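Local coordinates for Serine/threonine-protein kinase PknE (Mycobacterium tuberculosis, PDB 2H34) that transfers phosphate from ATP to serine and threonine residues of proteins, and probably helps the tubercle bacillus survive in its host and suppress macrophage apoptosis, at residues R158-E163 with I218-C223; L225-C228 with S232-Y235; I269-A274 with D279-C284. All blocks are in the same frame, centred on the assembly; numbering follows the deposited sequence.

Contact 1: residues R158-E163 with I218-C223; sequences RDVKPE and IYALTC
Val160 and Ala220 carry this buried contact, in which the catalytic loop of the kinase, with its HRDxKPxN sequence, lies against the helix 217-230, the αF helix of the family. Val160 gives the clearest path to follow. Its CA-CB bond is directed at the helix, and CB leads to two methyl branches. CG2 is the branch that touches: it lies 3.7 Å from Ala220 CB and 3.9 Å from Leu221 N, with Leu221 CB a looser neighbour, 4.5 Å from the same CG2. Ile143 and Leu147 of the helix 133-152 also touch Val160, so the valine packs against two helices.

Ala220 presents a single methyl, which is shared by the loop backbone and a side chain. Besides Val160 CG2, Ala220 CB approaches Val160 N at 3.4 Å and Asp159 CA at 3.9 Å. The CA atoms of Asp159 and Ala220 are 5.4 Å apart, a close approach of backbones that the small alanine permits.

Of the side chain of Asp159, predicted to be the proton acceptor, only CB comes near the helix, 4.1 Å from Ala220 CB. Its CG sits between the backbone N and the carbonyl carbon (chi1 59°), which turns the carboxylate away from the helix; there OD2 forms a salt bridge with Arg206. Further along the loop, Lys161 NZ pairs with Glu163 OE1 at 3.2 Å, on the anti lone pair of that oxygen.

The two segments share neither a hydrogen bond nor a salt bridge. The chemistry is therefore apolar: the loop rests on the helix through methyl groups next to the presumed catalytic aspartate, while the carboxylate of that aspartate has its salt-bridge partner, Arg206, outside the helix.

Contact 2: residues L225-C228 with S232-Y235; sequences LYEC and SPPY
Tyr226 and Pro234 make the aromatic part of this contact, in which the chain leaving the helix 217-230 folds back on the helix's own last turns. The evidence for a CH-pi interaction is direct: Pro234 CB lies 4.2 Å from the centroid of the Tyr226 ring and 25° off the ring normal, over the face but displaced toward the rim. The same phenol meets more of the proline, with Pro234 CD 3.5 Å from Tyr226 CD2 and Pro234 CA 3.4 Å from Tyr226 CE2. The ring and the pyrrolidine pass one another head to tail. Tyr226 CG stands anti to the backbone N (chi1 -175°), a setting that swings the ring out beside the returning chain.

Contacts of carbon with backbone oxygen form a second group. Ser232 O lies near the plane of the Tyr226 ring, at the edge, 3.2 Å from CD2. The same oxygen accepts a CA-H...O contact from Glu227, with Glu227 CA and Ser232 O 3.5 Å apart and 150° at the hydrogen.

Van der Waals packing along an extended acid is the third. Glu227 lies alongside Pro233, their side chains heading the same way: CG rests against the Ser232-Pro233 peptide, 3.4 Å from Ser232 C, and Glu227 CD reaches Pro233 CD at 3.7 Å. Its carboxylate is not spent on the prolines, since OE1 is hydrogen-bonded to Tyr201 OH.

The turn between is tied by Thr230, whose OG1 is hydrogen-bonded to both Tyr226 O and Ser232 N. The helix also packs against the helix 133-152, with Leu225 on Val140 and Cys228 on Ala136, while Pro252, beyond the helix 239-248, touches Tyr226 and His246 of that helix meets Tyr235 edge-to-face.

Contact 3: residues I269-A274 with D279-C284; sequences IARGMA and DRYVTC
Arg280 reaches from its loop to the end of the helix 264-272 and donates one hydrogen bond across the contact, from NE to Ala274 O, 2.9 Å long and nearly straight at 173°. The acceptor lies essentially in the guanidinium plane, at its edge, although the donor is tilted from the plane of the carbonyl. Arg280 CG is anti to its own carbonyl carbon (chi1 -63°), which sends the chain past the helix end, with Arg280 CD 3.4 Å from Gly272 O. Its backbone adds a CA-H...O contact, Arg280 CA to Arg271 O, whose exact length should not be pressed at this resolution.

Tyr281 supplies a second first-shell element. Arg271 CG sits over one face of its ring, 3.7 Å from the centroid and 15° off the normal, a CH-pi contact. The arginine crosses the tyrosine, its guanidinium perpendicular to the ring. That guanidinium has Asp279 O over a face, at an angle too poor for a hydrogen bond. Ala274 CB meets Asp279 CB at 3.7 Å.

Outward, Arg280 NH2 forms a salt bridge with Glu205, the pairing of the APE-motif glutamate with a C-lobe arginine known across protein kinases, and Tyr219 of the helix 217-230 packs on Arg280. Gly272 O receives a weak hydrogen bond from Thr222 OG1.

The guanidinium of buried Arg280 is thus gripped at several points: NE by Ala274 O, NH2 by Glu205 and, weakly, by Lys275 O, with NH1 also hydrogen-bonded outside the two segments. This would probably compensate its charge while fixing its plane, and it couples the 279-284 loop to the end of the activation segment.

How the contacts relate
From the N terminus the three contacts follow one another in series, none enclosing or crossing another. Contact 1 closes the longest loop, returning after 54 residues, which include the activation segment, to set the catalytic loop on the helix 217-230. Contact 2 then folds the exit of that same helix back over only three residues, and contact 3 closes a four-residue turn between the helices 264-272 and 284-293. They also touch one another in space: Cys223 SG meets Pro234 CG at 3.9 Å, Ile218 CG2 lies 3.6 Å from Tyr281 O, and selenomethionine Met273 CE lies 3.6 Å from Tyr235 CE1. The helix 217-230 thus joins catalytic loop, C-lobe helices and their connecting loops.

Contact 1: residues R158-E163 with I218-C223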
loop_
_atom_site.group_PDB
_atom_site.type_symbol
_atom_site.label_atom_id
_atom_site.label_comp_id
_atom_site.label_asym_id
_atom_site.label_seq_id
_atom_site.Cartn_x
_atom_site.Cartn_y
_atom_site.Cartn_z
ATOM N N ARG A 158 3.086 -2.917 7.830
ATOM C CA ARG A 158 3.916 -1.901 8.476
ATOM C C ARG A 158 3.902 -0.538 7.775
ATOM O O ARG A 158 4.448 0.424 8.318
ATOM C CB ARG A 158 5.356 -2.395 8.616
ATOM C CG ARG A 158 5.635 -3.090 9.932
ATOM C CD ARG A 158 7.078 -3.568 9.991
ATOM N NE ARG A 158 7.231 -4.713 10.888
ATOM C CZ ARG A 158 7.959 -5.791 10.613
ATOM N NH1 ARG A 158 8.610 -5.886 9.455
ATOM N NH2 ARG A 158 8.024 -6.783 11.491
ATOM N N ASP A 159 3.300 -0.457 6.581
ATOM C CA ASP A 159 3.319 0.777 5.785
ATOM C C ASP A 159 2.615 0.681 4.439
ATOM O O ASP A 159 2.057 -0.357 4.072
ATOM C CB ASP A 159 4.755 1.177 5.497
ATOM C CG ASP A 159 5.494 0.112 4.748
ATOM O OD1 ASP A 159 4.847 -0.582 3.931
ATOM O OD2 ASP A 159 6.713 -0.045 5.002
ATOM N N VAL A 160 2.678 1.783 3.696
ATOM C CA VAL A 160 2.081 1.891 2.374
ATOM C C VAL A 160 3.014 2.746 1.532
ATOM O O VAL A 160 3.553 3.751 2.023
ATOM C CB VAL A 160 0.714 2.616 2.403
ATOM C CG1 VAL A 160 -0.212 2.047 1.345
ATOM C CG2 VAL A 160 0.058 2.514 3.756
ATOM N N LYS A 161 3.214 2.340 0.278
ATOM C CA LYS A 161 3.903 3.159 -0.703
ATOM C C LYS A 161 2.889 3.385 -1.812
ATOM O O LYS A 161 2.076 2.501 -2.075
ATOM C CB LYS A 161 5.104 2.403 -1.274
ATOM C CG LYS A 161 6.228 2.112 -0.294
ATOM C CD LYS A 161 6.868 0.719 -0.523
ATOM C CE LYS A 161 8.093 0.751 -1.438
ATOM N NZ LYS A 161 7.762 0.464 -2.858
ATOM N N PRO A 162 2.929 4.556 -2.477
ATOM C CA PRO A 162 2.107 4.791 -3.674
ATOM C C PRO A 162 2.317 3.717 -4.737
ATOM O O PRO A 162 1.403 3.390 -5.497
ATOM C CB PRO A 162 2.618 6.132 -4.180
ATOM C CG PRO A 162 3.116 6.815 -2.955
ATOM C CD PRO A 162 3.725 5.741 -2.122
ATOM N N GLU A 163 3.525 3.169 -4.762
ATOM C CA GLU A 163 3.899 2.086 -5.648
ATOM C C GLU A 163 3.180 0.781 -5.251
ATOM O O GLU A 163 3.299 -0.227 -5.937
ATOM C CB GLU A 163 5.421 1.916 -5.622
ATOM C CG GLU A 163 6.238 3.248 -5.821
ATOM C CD GLU A 163 6.473 4.097 -4.519
ATOM O OE1 GLU A 163 6.971 3.539 -3.506
ATOM O OE2 GLU A 163 6.197 5.332 -4.514
ATOM N N ILE A 218 -1.273 3.673 9.252
ATOM C CA ILE A 218 -2.049 4.912 9.360
ATOM C C ILE A 218 -1.163 6.130 9.110
ATOM O O ILE A 218 -1.567 7.065 8.424
ATOM C CB ILE A 218 -2.770 5.014 10.740
ATOM C CG1 ILE A 218 -3.919 4.007 10.800
ATOM C CG2 ILE A 218 -3.312 6.426 10.989
ATOM C CD1 ILE A 218 -4.089 3.354 12.117
ATOM N N TYR A 219 0.048 6.093 9.657
ATOM C CA TYR A 219 1.033 7.159 9.466
ATOM C C TYR A 219 1.383 7.235 7.984
ATOM O O TYR A 219 1.266 8.299 7.360
ATOM C CB TYR A 219 2.301 6.879 10.290
ATOM C CG TYR A 219 3.358 7.985 10.291
ATOM C CD1 TYR A 219 3.463 8.858 11.370
ATOM C CD2 TYR A 219 4.277 8.128 9.249
ATOM C CE1 TYR A 219 4.424 9.859 11.409
ATOM C CE2 TYR A 219 5.245 9.138 9.277
ATOM C CZ TYR A 219 5.302 9.999 10.365
ATOM O OH TYR A 219 6.229 11.013 10.446
ATOM N N ALA A 220 1.812 6.098 7.432
ATOM C CA ALA A 220 2.185 6.006 6.033
ATOM C C ALA A 220 1.098 6.598 5.116
ATOM O O ALA A 220 1.373 7.490 4.304
ATOM C CB ALA A 220 2.472 4.568 5.682
ATOM N N LEU A 221 -0.141 6.140 5.287
ATOM C CA LEU A 221 -1.253 6.597 4.441
ATOM C C LEU A 221 -1.408 8.116 4.438
ATOM O O LEU A 221 -1.797 8.709 3.429
ATOM C CB LEU A 221 -2.565 5.940 4.865
ATOM C CG LEU A 221 -3.729 5.962 3.878
ATOM C CD1 LEU A 221 -3.404 5.137 2.657
ATOM C CD2 LEU A 221 -4.998 5.437 4.533
ATOM N N THR A 222 -1.093 8.735 5.571
ATOM C CA THR A 222 -1.239 10.174 5.708
ATOM C C THR A 222 -0.144 10.905 4.918
ATOM O O THR A 222 -0.424 11.911 4.256
ATOM C CB THR A 222 -1.281 10.597 7.190
ATOM O OG1 THR A 222 -2.135 9.707 7.906
ATOM C CG2 THR A 222 -1.816 11.998 7.332
ATOM N N CYS A 223 1.087 10.393 4.968
ATOM C CA CYS A 223 2.126 10.837 4.038
ATOM C C CYS A 223 1.648 10.669 2.578
ATOM O O CYS A 223 1.753 11.593 1.763
ATOM C CB CYS A 223 3.420 10.057 4.254
ATOM S SG CYS A 223 4.128 10.181 5.919
#

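Contact 2: residues L225-C228 with S232-Y235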
loop_
_atom_site.group_PDB
_atom_site.type_symbol
_atom_site.label_atom_id
_atom_site.label_comp_id
_atom_site.label_asym_id
_atom_site.label_seq_id
_atom_site.Cartn_x
_atom_site.Cartn_y
_atom_site.Cartn_z
ATOM N N LEU A 225 -1.417 10.514 1.421
ATOM C CA LEU A 225 -2.457 11.507 1.195
ATOM C C LEU A 225 -1.815 12.865 0.924
ATOM O O LEU A 225 -2.128 13.522 -0.077
ATOM C CB LEU A 225 -3.392 11.587 2.401
ATOM C CG LEU A 225 -4.433 12.722 2.434
ATOM C CD1 LEU A 225 -5.385 12.676 1.245
ATOM C CD2 LEU A 225 -5.206 12.697 3.743
ATOM N N TYR A 226 -0.901 13.265 1.812
ATOM C CA TYR A 226 -0.154 14.500 1.646
ATOM C C TYR A 226 0.379 14.640 0.235
ATOM O O TYR A 226 0.123 15.644 -0.441
ATOM C CB TYR A 226 1.014 14.561 2.617
ATOM C CG TYR A 226 1.764 15.888 2.564
ATOM C CD1 TYR A 226 1.294 17.009 3.256
ATOM C CD2 TYR A 226 2.938 16.021 1.813
ATOM C CE1 TYR A 226 1.978 18.218 3.200
ATOM C CE2 TYR A 226 3.625 17.224 1.755
ATOM C CZ TYR A 226 3.143 18.311 2.452
ATOM O OH TYR A 226 3.818 19.498 2.386
ATOM N N GLU A 227 1.109 13.617 -0.207
ATOM C CA GLU A 227 1.739 13.637 -1.521
ATOM C C GLU A 227 0.742 13.804 -2.658
ATOM O O GLU A 227 1.023 14.533 -3.617
ATOM C CB GLU A 227 2.590 12.394 -1.749
ATOM C CG GLU A 227 3.475 12.536 -2.972
ATOM C CD GLU A 227 4.521 11.450 -3.091
ATOM O OE1 GLU A 227 4.749 10.713 -2.099
ATOM O OE2 GLU A 227 5.120 11.351 -4.187
ATOM N N CYS A 228 -0.407 13.140 -2.544
ATOM C CA CYS A 228 -1.468 13.242 -3.543
ATOM C C CYS A 228 -1.956 14.669 -3.675
ATOM O O CYS A 228 -2.355 15.111 -4.757
ATOM C CB CYS A 228 -2.661 12.372 -3.152
ATOM S SG CYS A 228 -2.344 10.602 -3.123
ATOM N N SER A 232 4.224 16.201 -3.688
ATOM C CA SER A 232 5.468 15.615 -3.162
ATOM C C SER A 232 5.370 15.105 -1.701
ATOM O O SER A 232 4.535 15.578 -0.939
ATOM C CB SER A 232 6.617 16.617 -3.311
ATOM O OG SER A 232 6.189 17.911 -2.948
ATOM N N PRO A 233 6.234 14.139 -1.314
ATOM C CA PRO A 233 6.131 13.563 0.019
ATOM C C PRO A 233 6.455 14.631 1.035
ATOM O O PRO A 233 7.148 15.578 0.677
ATOM C CB PRO A 233 7.209 12.481 0.013
ATOM C CG PRO A 233 8.183 12.922 -1.019
ATOM C CD PRO A 233 7.346 13.541 -2.077
ATOM N N PRO A 234 5.924 14.512 2.278
ATOM C CA PRO A 234 6.090 15.547 3.307
ATOM C C PRO A 234 7.529 15.897 3.633
ATOM O O PRO A 234 7.820 17.053 3.925
ATOM C CB PRO A 234 5.383 14.958 4.541
ATOM C CG PRO A 234 5.232 13.529 4.271
ATOM C CD PRO A 234 5.083 13.408 2.777
ATOM N N TYR A 235 8.426 14.921 3.577
ATOM C CA TYR A 235 9.827 15.205 3.896
ATOM C C TYR A 235 10.766 14.857 2.746
ATOM O O TYR A 235 10.848 13.700 2.339
ATOM C CB TYR A 235 10.247 14.478 5.181
ATOM C CG TYR A 235 9.429 14.839 6.410
ATOM C CD1 TYR A 235 8.848 13.845 7.199
ATOM C CD2 TYR A 235 9.238 16.172 6.779
ATOM C CE1 TYR A 235 8.099 14.168 8.314
ATOM C CE2 TYR A 235 8.501 16.505 7.894
ATOM C CZ TYR A 235 7.931 15.505 8.662
ATOM O OH TYR A 235 7.186 15.846 9.777
#

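Contact 3: residues I269-A274 with D279-C284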
loop_
_atom_site.group_PDB
_atom_site.type_symbol
_atom_site.label_atom_id
_atom_site.label_comp_id
_atom_site.label_asym_id
_atom_site.label_seq_id
_atom_site.Cartn_x
_atom_site.Cartn_y
_atom_site.Cartn_z
ATOM N N ILE A 269 -3.738 16.025 8.463
ATOM C CA ILE A 269 -2.354 15.585 8.324
ATOM C C ILE A 269 -1.616 15.655 9.646
ATOM O O ILE A 269 -0.877 14.734 9.986
ATOM C CB ILE A 269 -1.597 16.326 7.194
ATOM C CG1 ILE A 269 -2.038 15.768 5.842
ATOM C CG2 ILE A 269 -0.098 16.112 7.291
ATOM C CD1 ILE A 269 -3.111 16.558 5.188
ATOM N N ALA A 270 -1.856 16.722 10.404
ATOM C CA ALA A 270 -1.217 16.903 11.707
ATOM C C ALA A 270 -1.548 15.732 12.612
ATOM O O ALA A 270 -0.672 15.180 13.264
ATOM C CB ALA A 270 -1.660 18.204 12.348
ATOM N N ARG A 271 -2.818 15.354 12.636
ATOM C CA ARG A 271 -3.255 14.242 13.455
ATOM C C ARG A 271 -2.731 12.925 12.900
ATOM O O ARG A 271 -2.296 12.058 13.653
ATOM C CB ARG A 271 -4.779 14.217 13.556
ATOM C CG ARG A 271 -5.299 13.138 14.472
ATOM C CD ARG A 271 -6.513 13.590 15.275
ATOM N NE ARG A 271 -6.743 12.646 16.361
ATOM C CZ ARG A 271 -6.288 12.801 17.598
ATOM N NH1 ARG A 271 -5.611 13.890 17.934
ATOM N NH2 ARG A 271 -6.513 11.859 18.503
ATOM N N GLY A 272 -2.771 12.793 11.577
ATOM C CA GLY A 272 -2.468 11.533 10.910
ATOM C C GLY A 272 -1.002 11.164 10.969
ATOM O O GLY A 272 -0.643 9.979 10.947
HETATM N N MSE A 273 -0.147 12.179 11.029
HETATM C CA MSE A 273 1.267 11.935 11.243
HETATM C C MSE A 273 1.794 12.683 12.458
HETATM O O MSE A 273 2.947 13.115 12.487
HETATM C CB MSE A 273 2.090 12.198 9.978
HETATM C CG MSE A 273 1.885 13.540 9.307
HETATM SE SE MSE A 273 2.728 13.542 7.524
HETATM C CE MSE A 273 4.610 13.453 8.087
ATOM N N ALA A 274 0.933 12.811 13.465
ATOM C CA ALA A 274 1.327 13.307 14.774
ATOM C C ALA A 274 2.493 12.466 15.264
ATOM O O ALA A 274 2.655 11.316 14.842
ATOM C CB ALA A 274 0.159 13.223 15.743
ATOM N N ASP A 279 -1.476 9.872 19.443
ATOM C CA ASP A 279 -2.171 11.085 19.011
ATOM C C ASP A 279 -2.791 10.982 17.636
ATOM O O ASP A 279 -3.503 11.888 17.224
ATOM C CB ASP A 279 -1.224 12.262 19.027
ATOM C CG ASP A 279 -0.470 12.335 20.295
ATOM O OD1 ASP A 279 -1.046 11.898 21.314
ATOM O OD2 ASP A 279 0.692 12.797 20.285
ATOM N N ARG A 280 -2.504 9.898 16.925
ATOM C CA ARG A 280 -2.921 9.774 15.541
ATOM C C ARG A 280 -4.286 9.136 15.526
ATOM O O ARG A 280 -4.806 8.781 16.585
ATOM C CB ARG A 280 -1.941 8.915 14.745
ATOM C CG ARG A 280 -0.552 9.494 14.652
ATOM C CD ARG A 280 0.352 8.539 13.916
ATOM N NE ARG A 280 1.738 8.623 14.370
ATOM C CZ ARG A 280 2.535 7.566 14.510
ATOM N NH1 ARG A 280 2.070 6.351 14.246
ATOM N NH2 ARG A 280 3.788 7.717 14.911
ATOM N N TYR A 281 -4.863 8.983 14.335
ATOM C CA TYR A 281 -6.106 8.261 14.200
ATOM C C TYR A 281 -5.838 6.809 14.517
ATOM O O TYR A 281 -4.748 6.314 14.272
ATOM C CB TYR A 281 -6.668 8.398 12.797
ATOM C CG TYR A 281 -6.902 9.827 12.350
ATOM C CD1 TYR A 281 -5.952 10.505 11.585
ATOM C CD2 TYR A 281 -8.081 10.493 12.667
ATOM C CE1 TYR A 281 -6.168 11.813 11.167
ATOM C CE2 TYR A 281 -8.307 11.793 12.251
ATOM C CZ TYR A 281 -7.350 12.445 11.510
ATOM O OH TYR A 281 -7.575 13.727 11.091
ATOM N N VAL A 282 -6.829 6.148 15.098
ATOM C CA VAL A 282 -6.707 4.752 15.510
ATOM C C VAL A 282 -6.900 3.814 14.316
ATOM O O VAL A 282 -6.335 2.716 14.275
ATOM C CB VAL A 282 -7.700 4.446 16.652
ATOM C CG1 VAL A 282 -7.772 2.951 16.959
ATOM C CG2 VAL A 282 -7.264 5.203 17.885
ATOM N N THR A 283 -7.699 4.269 13.352
ATOM C CA THR A 283 -7.884 3.559 12.096
ATOM C C THR A 283 -7.670 4.420 10.844
ATOM O O THR A 283 -7.755 5.652 10.873
ATOM C CB THR A 283 -9.293 2.950 11.978
ATOM O OG1 THR A 283 -10.249 4.002 11.821
ATOM C CG2 THR A 283 -9.622 2.101 13.190
ATOM N N CYS A 284 -7.429 3.735 9.734
ATOM C CA CYS A 284 -7.422 4.365 8.443
ATOM C C CYS A 284 -8.818 4.840 8.112
ATOM O O CYS A 284 -8.991 5.807 7.356
ATOM C CB CYS A 284 -6.954 3.370 7.394
ATOM S SG CYS A 284 -5.182 3.187 7.366
#